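Local coordinates for protein saframycin Mx1 synthetase B (Legionella pneumophila subsp. pneumophila, PDB 3KXW) that is a member of the ANL superfamily, named as a fatty acid AMP ligase, with 5'-O-[(S)-(dodecanoyloxy)(hydroxy)phosphoryl]adenosine bound in its pocket, at residues Phe203-Leu215 / Trp252-Ser266. Numbering follows the deposited sequence.
Sequences FHMNDETIIFSWL and WLKHITKYKATISGS. With 1ZZ (5'-O-[(S)-(dodecanoyloxy)(hydroxy)phosphoryl]adenosine), chain B.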
loop_
_atom_site.group_PDB
_atom_site.type_symbol
_atom_site.label_atom_id
_atom_site.label_comp_id
_atom_site.label_asym_id
_atom_site.label_seq_id
_atom_site.Cartn_x
_atom_site.Cartn_y
_atom_site.Cartn_z
ATOM N N PHE A 203 -11.933 11.075 8.134
ATOM C CA PHE A 203 -11.223 12.054 7.304
ATOM C C PHE A 203 -12.013 13.356 7.088
ATOM O O PHE A 203 -11.593 14.215 6.325
ATOM C CB PHE A 203 -10.802 11.456 5.939
ATOM C CG PHE A 203 -9.531 10.628 6.004
ATOM C CD1 PHE A 203 -9.484 9.451 6.759
ATOM C CD2 PHE A 203 -8.390 11.026 5.315
ATOM C CE1 PHE A 203 -8.300 8.684 6.846
ATOM C CE2 PHE A 203 -7.205 10.257 5.387
ATOM C CZ PHE A 203 -7.180 9.092 6.152
ATOM N N HIS A 204 -13.158 13.490 7.753
ATOM C CA HIS A 204 -13.973 14.697 7.624
ATOM C C HIS A 204 -14.241 15.057 6.164
ATOM O O HIS A 204 -14.144 16.221 5.780
ATOM C CB HIS A 204 -13.293 15.881 8.316
ATOM C CG HIS A 204 -13.343 15.839 9.815
ATOM N ND1 HIS A 204 -13.370 14.666 10.536
ATOM C CD2 HIS A 204 -13.330 16.836 10.733
ATOM C CE1 HIS A 204 -13.398 14.937 11.830
ATOM N NE2 HIS A 204 -13.367 16.249 11.977
HETATM N N MSE A 205 -14.565 14.060 5.344
HETATM C CA MSE A 205 -14.857 14.301 3.935
HETATM C C MSE A 205 -16.172 15.043 3.786
HETATM O O MSE A 205 -17.059 14.899 4.617
HETATM C CB MSE A 205 -14.934 12.976 3.176
HETATM C CG MSE A 205 -13.619 12.241 3.226
HETATM SE SE MSE A 205 -13.462 10.827 1.901
HETATM C CE MSE A 205 -11.732 10.176 2.494
ATOM N N ASN A 206 -16.283 15.818 2.725
ATOM C CA ASN A 206 -17.492 16.588 2.451
ATOM C C ASN A 206 -17.524 16.827 0.958
ATOM O O ASN A 206 -16.752 16.204 0.223
ATOM C CB ASN A 206 -17.518 17.903 3.250
ATOM C CG ASN A 206 -16.326 18.809 2.956
ATOM O OD1 ASN A 206 -15.918 18.984 1.817
ATOM N ND2 ASN A 206 -15.779 19.412 4.005
ATOM N N ASP A 207 -18.386 17.717 0.481
ATOM C CA ASP A 207 -18.513 17.844 -0.971
ATOM C C ASP A 207 -17.559 18.879 -1.585
ATOM O O ASP A 207 -17.637 19.204 -2.768
ATOM C CB ASP A 207 -19.986 18.026 -1.392
ATOM C CG ASP A 207 -20.606 19.244 -0.789
ATOM O OD1 ASP A 207 -19.821 20.154 -0.455
ATOM O OD2 ASP A 207 -21.856 19.302 -0.642
ATOM N N GLU A 208 -16.627 19.378 -0.787
ATOM C CA GLU A 208 -15.474 20.065 -1.345
ATOM C C GLU A 208 -14.322 19.058 -1.567
ATOM O O GLU A 208 -13.348 19.352 -2.265
ATOM C CB GLU A 208 -15.040 21.163 -0.386
ATOM C CG GLU A 208 -14.130 22.206 -0.978
ATOM C CD GLU A 208 -13.814 23.307 0.027
ATOM O OE1 GLU A 208 -14.738 23.723 0.790
ATOM O OE2 GLU A 208 -12.643 23.740 0.061
ATOM N N THR A 209 -14.444 17.872 -0.980
ATOM C CA THR A 209 -13.307 16.943 -0.938
ATOM C C THR A 209 -12.893 16.498 -2.331
ATOM O O THR A 209 -13.743 16.152 -3.157
ATOM C CB THR A 209 -13.636 15.686 -0.107
ATOM O OG1 THR A 209 -13.921 16.065 1.251
ATOM C CG2 THR A 209 -12.471 14.694 -0.144
ATOM N N ILE A 210 -11.591 16.510 -2.601
ATOM C CA ILE A 210 -11.067 15.915 -3.818
ATOM C C ILE A 210 -9.870 15.042 -3.446
ATOM O O ILE A 210 -8.947 15.483 -2.784
ATOM C CB ILE A 210 -10.663 16.987 -4.839
ATOM C CG1 ILE A 210 -11.926 17.752 -5.289
ATOM C CG2 ILE A 210 -9.945 16.363 -6.042
ATOM C CD1 ILE A 210 -11.653 18.810 -6.332
ATOM N N ILE A 211 -9.890 13.786 -3.856
ATOM C CA ILE A 211 -8.771 12.935 -3.499
ATOM C C ILE A 211 -7.806 12.795 -4.661
ATOM O O ILE A 211 -8.226 12.571 -5.797
ATOM C CB ILE A 211 -9.267 11.549 -3.044
ATOM C CG1 ILE A 211 -10.156 11.694 -1.794
ATOM C CG2 ILE A 211 -8.088 10.600 -2.831
ATOM C CD1 ILE A 211 -10.790 10.368 -1.326
ATOM N N PHE A 212 -6.515 12.933 -4.398
ATOM C CA PHE A 212 -5.534 12.579 -5.420
ATOM C C PHE A 212 -4.764 11.339 -4.969
ATOM O O PHE A 212 -4.442 11.208 -3.789
ATOM C CB PHE A 212 -4.559 13.719 -5.736
ATOM C CG PHE A 212 -3.648 13.383 -6.854
ATOM C CD1 PHE A 212 -4.034 13.643 -8.169
ATOM C CD2 PHE A 212 -2.475 12.662 -6.629
ATOM C CE1 PHE A 212 -3.220 13.260 -9.224
ATOM C CE2 PHE A 212 -1.676 12.277 -7.684
ATOM C CZ PHE A 212 -2.046 12.571 -8.991
ATOM N N SER A 213 -4.480 10.431 -5.887
ATOM C CA SER A 213 -3.687 9.274 -5.519
ATOM C C SER A 213 -2.784 8.787 -6.625
ATOM O O SER A 213 -3.219 8.675 -7.761
ATOM C CB SER A 213 -4.602 8.142 -5.079
ATOM O OG SER A 213 -3.847 7.025 -4.629
ATOM N N TRP A 214 -1.530 8.488 -6.293
ATOM C CA TRP A 214 -0.680 7.697 -7.203
ATOM C C TRP A 214 -0.493 6.279 -6.671
ATOM O O TRP A 214 0.260 5.500 -7.256
ATOM C CB TRP A 214 0.712 8.335 -7.398
ATOM C CG TRP A 214 1.432 8.599 -6.082
ATOM C CD1 TRP A 214 1.452 9.772 -5.397
ATOM C CD2 TRP A 214 2.217 7.672 -5.315
ATOM N NE1 TRP A 214 2.190 9.639 -4.239
ATOM C CE2 TRP A 214 2.670 8.357 -4.168
ATOM C CE3 TRP A 214 2.582 6.333 -5.484
ATOM C CZ2 TRP A 214 3.453 7.753 -3.189
ATOM C CZ3 TRP A 214 3.380 5.729 -4.512
ATOM C CH2 TRP A 214 3.802 6.437 -3.374
ATOM N N LEU A 215 -1.162 5.954 -5.567
ATOM C CA LEU A 215 -0.899 4.696 -4.839
ATOM C C LEU A 215 -1.282 3.443 -5.604
ATOM O O LEU A 215 -2.241 3.436 -6.359
ATOM C CB LEU A 215 -1.592 4.696 -3.474
ATOM C CG LEU A 215 -1.234 5.810 -2.487
ATOM C CD1 LEU A 215 -2.065 5.665 -1.202
ATOM C CD2 LEU A 215 0.289 5.857 -2.178
ATOM N N TRP A 252 3.290 14.613 -8.441
ATOM C CA TRP A 252 2.312 14.479 -7.354
ATOM C C TRP A 252 1.859 15.852 -6.850
ATOM O O TRP A 252 0.667 16.112 -6.675
ATOM C CB TRP A 252 2.927 13.699 -6.196
ATOM C CG TRP A 252 1.991 13.356 -5.040
ATOM C CD1 TRP A 252 0.628 13.355 -5.046
ATOM C CD2 TRP A 252 2.390 12.895 -3.746
ATOM N NE1 TRP A 252 0.149 12.941 -3.819
ATOM C CE2 TRP A 252 1.212 12.640 -3.008
ATOM C CE3 TRP A 252 3.633 12.655 -3.143
ATOM C CZ2 TRP A 252 1.236 12.172 -1.684
ATOM C CZ3 TRP A 252 3.660 12.204 -1.811
ATOM C CH2 TRP A 252 2.461 11.963 -1.099
ATOM N N LEU A 253 2.821 16.722 -6.596
ATOM C CA LEU A 253 2.530 18.028 -6.004
ATOM C C LEU A 253 1.968 18.994 -7.049
ATOM O O LEU A 253 1.108 19.821 -6.741
ATOM C CB LEU A 253 3.770 18.594 -5.299
ATOM C CG LEU A 253 4.494 17.603 -4.379
ATOM C CD1 LEU A 253 5.689 18.310 -3.737
ATOM C CD2 LEU A 253 3.584 17.023 -3.287
ATOM N N LYS A 254 2.436 18.879 -8.290
ATOM C CA LYS A 254 1.815 19.611 -9.405
ATOM C C LYS A 254 0.333 19.270 -9.587
ATOM O O LYS A 254 -0.514 20.167 -9.759
ATOM C CB LYS A 254 2.539 19.348 -10.723
ATOM C CG LYS A 254 3.810 20.143 -10.893
ATOM C CD LYS A 254 4.284 20.028 -12.357
ATOM C CE LYS A 254 5.521 20.877 -12.635
ATOM N NZ LYS A 254 6.004 20.718 -14.049
ATOM N N HIS A 255 0.004 17.988 -9.563
ATOM C CA HIS A 255 -1.410 17.616 -9.700
ATOM C C HIS A 255 -2.253 18.044 -8.511
ATOM O O HIS A 255 -3.395 18.459 -8.694
ATOM C CB HIS A 255 -1.580 16.127 -9.987
ATOM C CG HIS A 255 -1.107 15.747 -11.349
ATOM N ND1 HIS A 255 -0.514 14.539 -11.635
ATOM C CD2 HIS A 255 -1.114 16.449 -12.506
ATOM C CE1 HIS A 255 -0.199 14.499 -12.918
ATOM N NE2 HIS A 255 -0.555 15.642 -13.468
ATOM N N ILE A 256 -1.705 17.938 -7.303
ATOM C CA ILE A 256 -2.429 18.378 -6.128
ATOM C C ILE A 256 -2.757 19.846 -6.322
ATOM O O ILE A 256 -3.863 20.311 -5.990
ATOM C CB ILE A 256 -1.605 18.160 -4.830
ATOM C CG1 ILE A 256 -1.642 16.661 -4.432
ATOM C CG2 ILE A 256 -2.112 19.058 -3.707
ATOM C CD1 ILE A 256 -0.695 16.295 -3.234
ATOM N N THR A 257 -1.785 20.565 -6.878
ATOM C CA THR A 257 -1.917 21.991 -7.123
ATOM C C THR A 257 -3.015 22.271 -8.156
ATOM O O THR A 257 -3.932 23.065 -7.906
ATOM C CB THR A 257 -0.587 22.587 -7.637
ATOM O OG1 THR A 257 0.405 22.533 -6.593
ATOM C CG2 THR A 257 -0.800 24.052 -8.078
ATOM N N LYS A 258 -2.891 21.627 -9.314
ATOM C CA LYS A 258 -3.800 21.828 -10.436
ATOM C C LYS A 258 -5.243 21.487 -10.087
ATOM O O LYS A 258 -6.146 22.249 -10.392
ATOM C CB LYS A 258 -3.359 21.001 -11.636
ATOM C CG LYS A 258 -4.200 21.217 -12.902
ATOM C CD LYS A 258 -3.617 20.441 -14.080
ATOM C CE LYS A 258 -4.529 20.507 -15.294
ATOM N NZ LYS A 258 -3.855 19.912 -16.477
ATOM N N TYR A 259 -5.439 20.360 -9.408
ATOM C CA TYR A 259 -6.776 19.830 -9.165
ATOM C C TYR A 259 -7.350 20.237 -7.811
ATOM O O TYR A 259 -8.444 19.807 -7.440
ATOM C CB TYR A 259 -6.762 18.298 -9.334
ATOM C CG TYR A 259 -6.547 17.897 -10.782
ATOM C CD1 TYR A 259 -7.608 17.871 -11.677
ATOM C CD2 TYR A 259 -5.283 17.588 -11.261
ATOM C CE1 TYR A 259 -7.415 17.527 -13.011
ATOM C CE2 TYR A 259 -5.080 17.249 -12.606
ATOM C CZ TYR A 259 -6.158 17.231 -13.471
ATOM O OH TYR A 259 -5.987 16.879 -14.800
ATOM N N LYS A 260 -6.608 21.071 -7.085
ATOM C CA LYS A 260 -6.982 21.469 -5.734
ATOM C C LYS A 260 -7.404 20.275 -4.902
ATOM O O LYS A 260 -8.441 20.293 -4.254
ATOM C CB LYS A 260 -8.083 22.535 -5.758
ATOM C CG LYS A 260 -7.530 23.898 -6.080
ATOM C CD LYS A 260 -8.592 24.825 -6.584
ATOM C CE LYS A 260 -7.972 26.168 -6.911
ATOM N NZ LYS A 260 -7.703 26.872 -5.634
ATOM N N ALA A 261 -6.582 19.236 -4.906
ATOM C CA ALA A 261 -6.870 18.082 -4.081
ATOM C C ALA A 261 -6.803 18.470 -2.615
ATOM O O ALA A 261 -5.975 19.306 -2.201
ATOM C CB ALA A 261 -5.872 16.914 -4.392
ATOM N N THR A 262 -7.677 17.866 -1.821
ATOM C CA THR A 262 -7.755 18.167 -0.400
ATOM C C THR A 262 -7.197 17.018 0.445
ATOM O O THR A 262 -6.686 17.221 1.567
ATOM C CB THR A 262 -9.230 18.488 0.044
ATOM O OG1 THR A 262 -10.046 17.321 -0.073
ATOM C CG2 THR A 262 -9.834 19.573 -0.845
ATOM N N ILE A 263 -7.310 15.810 -0.089
ATOM C CA ILE A 263 -6.794 14.628 0.593
ATOM C C ILE A 263 -5.876 13.846 -0.336
ATOM O O ILE A 263 -6.242 13.568 -1.460
ATOM C CB ILE A 263 -7.937 13.715 1.039
ATOM C CG1 ILE A 263 -8.910 14.503 1.929
ATOM C CG2 ILE A 263 -7.390 12.525 1.809
ATOM C CD1 ILE A 263 -10.077 13.622 2.435
ATOM N N SER A 264 -4.664 13.556 0.121
ATOM C CA SER A 264 -3.745 12.722 -0.650
ATOM C C SER A 264 -2.739 12.222 0.350
ATOM O O SER A 264 -2.515 12.859 1.385
ATOM C CB SER A 264 -3.084 13.546 -1.777
ATOM O OG SER A 264 -2.398 12.744 -2.716
ATOM N N GLY A 265 -2.176 11.038 0.117
ATOM C CA GLY A 265 -1.176 10.544 1.045
ATOM C C GLY A 265 -0.475 9.295 0.538
ATOM O O GLY A 265 -0.607 8.947 -0.622
ATOM N N SER A 266 0.239 8.609 1.431
ATOM C CA SER A 266 1.181 7.577 1.020
ATOM C C SER A 266 1.841 6.973 2.244
ATOM O O SER A 266 1.690 7.478 3.349
ATOM C CB SER A 266 2.293 8.213 0.171
ATOM O OG SER A 266 3.042 9.160 0.948
HETATM P P 1ZZ B . -1.167 -3.977 4.745
HETATM C C1 1ZZ B . -8.595 8.286 1.839
HETATM N N1 1ZZ B . 1.669 -0.439 9.300
HETATM O O1 1ZZ B . -0.692 -0.788 5.212
HETATM C C2 1ZZ B . -7.332 7.582 2.352
HETATM N N2 1ZZ B . 0.379 1.387 9.317
HETATM O O2 1ZZ B . -2.079 -2.591 4.638
HETATM C C3 1ZZ B . -7.585 6.831 3.665
HETATM N N3 1ZZ B . 3.445 0.369 11.051
HETATM O O3 1ZZ B . -2.041 -5.091 5.052
HETATM C C4 1ZZ B . -6.477 5.800 3.926
HETATM N N4 1ZZ B . 2.963 2.599 11.828
HETATM O O4 1ZZ B . -0.433 -4.199 3.324
HETATM C C5 1ZZ B . -6.418 5.342 5.393
HETATM N N5 1ZZ B . 1.093 3.856 11.212
HETATM O O5 1ZZ B . 0.029 -3.826 5.896
HETATM C C6 1ZZ B . -5.203 4.418 5.560
HETATM O O6 1ZZ B . 1.646 -2.326 7.689
HETATM C C7 1ZZ B . -4.742 3.893 6.942
HETATM O O7 1ZZ B . 2.573 -3.502 10.184
HETATM C C8 1ZZ B . -3.432 3.086 7.047
HETATM O O8 1ZZ B . 0.320 -4.512 9.981
HETATM C C9 1ZZ B . -3.714 1.620 6.680
HETATM C C10 1ZZ B . -2.507 0.875 6.061
HETATM C C11 1ZZ B . -3.015 -0.480 5.492
HETATM C C12 1ZZ B . -1.853 -1.491 5.518
HETATM C C13 1ZZ B . -0.278 -3.446 7.220
HETATM C C14 1ZZ B . 0.897 -3.356 7.973
HETATM C C15 1ZZ B . 0.636 -3.296 9.522
HETATM C C16 1ZZ B . 1.739 -2.779 10.030
HETATM C C17 1ZZ B . 2.029 -1.760 9.039
HETATM C C18 1ZZ B . 0.486 0.229 8.783
HETATM C C19 1ZZ B . 1.558 1.558 10.217
HETATM C C20 1ZZ B . 2.268 0.469 10.232
HETATM C C21 1ZZ B . 3.812 1.392 11.784
HETATM C C22 1ZZ B . 1.946 2.697 11.138
HETATM O O HOH W 1 -11.054 21.349 -3.532
HETATM O O HOH W 2 -11.379 17.111 2.239
HETATM O O HOH W 3 -3.559 9.460 -1.938
HETATM O O HOH W 4 -0.938 9.454 -3.492
#
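Phe203 and Ile263 meet beside the dodecanoyl tail of 1ZZ, where two parallel strands of the AMP-binding domain, 210-213 and 263-266, the edges of two separate sheets, are joined by a single beta bridge. The flat, apolar Phe203 ring suits the wall of the ligand pocket along the acyl chain: its CZ lies 3.4 Å from C3 of 1ZZ, while CD2 rests against CG2 of Ile263. Met205, modelled as selenomethionine, has a long unbranched chain whose CE reaches both C1 of 1ZZ and CD1 of Ile263. Thr209 adds its methyl CG2 to the same isoleucine and shares a water with the hydroxyl of Thr262. That hydroxyl also accepts from Ile210 N, because chi1 of 67° sets OG1 between its own backbone N and carbonyl carbon, facing the neighbouring strand. Ile210 O in turn is gripped by two amides, Thr262 N in its carbonyl plane at 2.9 Å and Ile263 N tilted from it. Ile211 and Ile263 form the bridge, and Phe212 N completes it with a bond to Ile263 O (3.0 Å).

Phe212 points its ring at helix 250-259, CG anti to the backbone N (chi1 -175°). There CE1 presses on CB of His255, CD2 meets the rim of Trp252, and CB packs on Ala261, whose small methyl fits this close approach. Ser264, compact and polar, serves two partners: its OG donates to Phe212 O from above the carbonyl plane (2.8 Å) and receives Trp252 NE1 almost within the indole plane. Trp214, which also stacks on Phe245, completes the aromatic cluster. It stands edge-to-face on Trp252, their planes at 84°, with its NE1 over the centre of the indole and 3.3 Å from CD2 of Trp252.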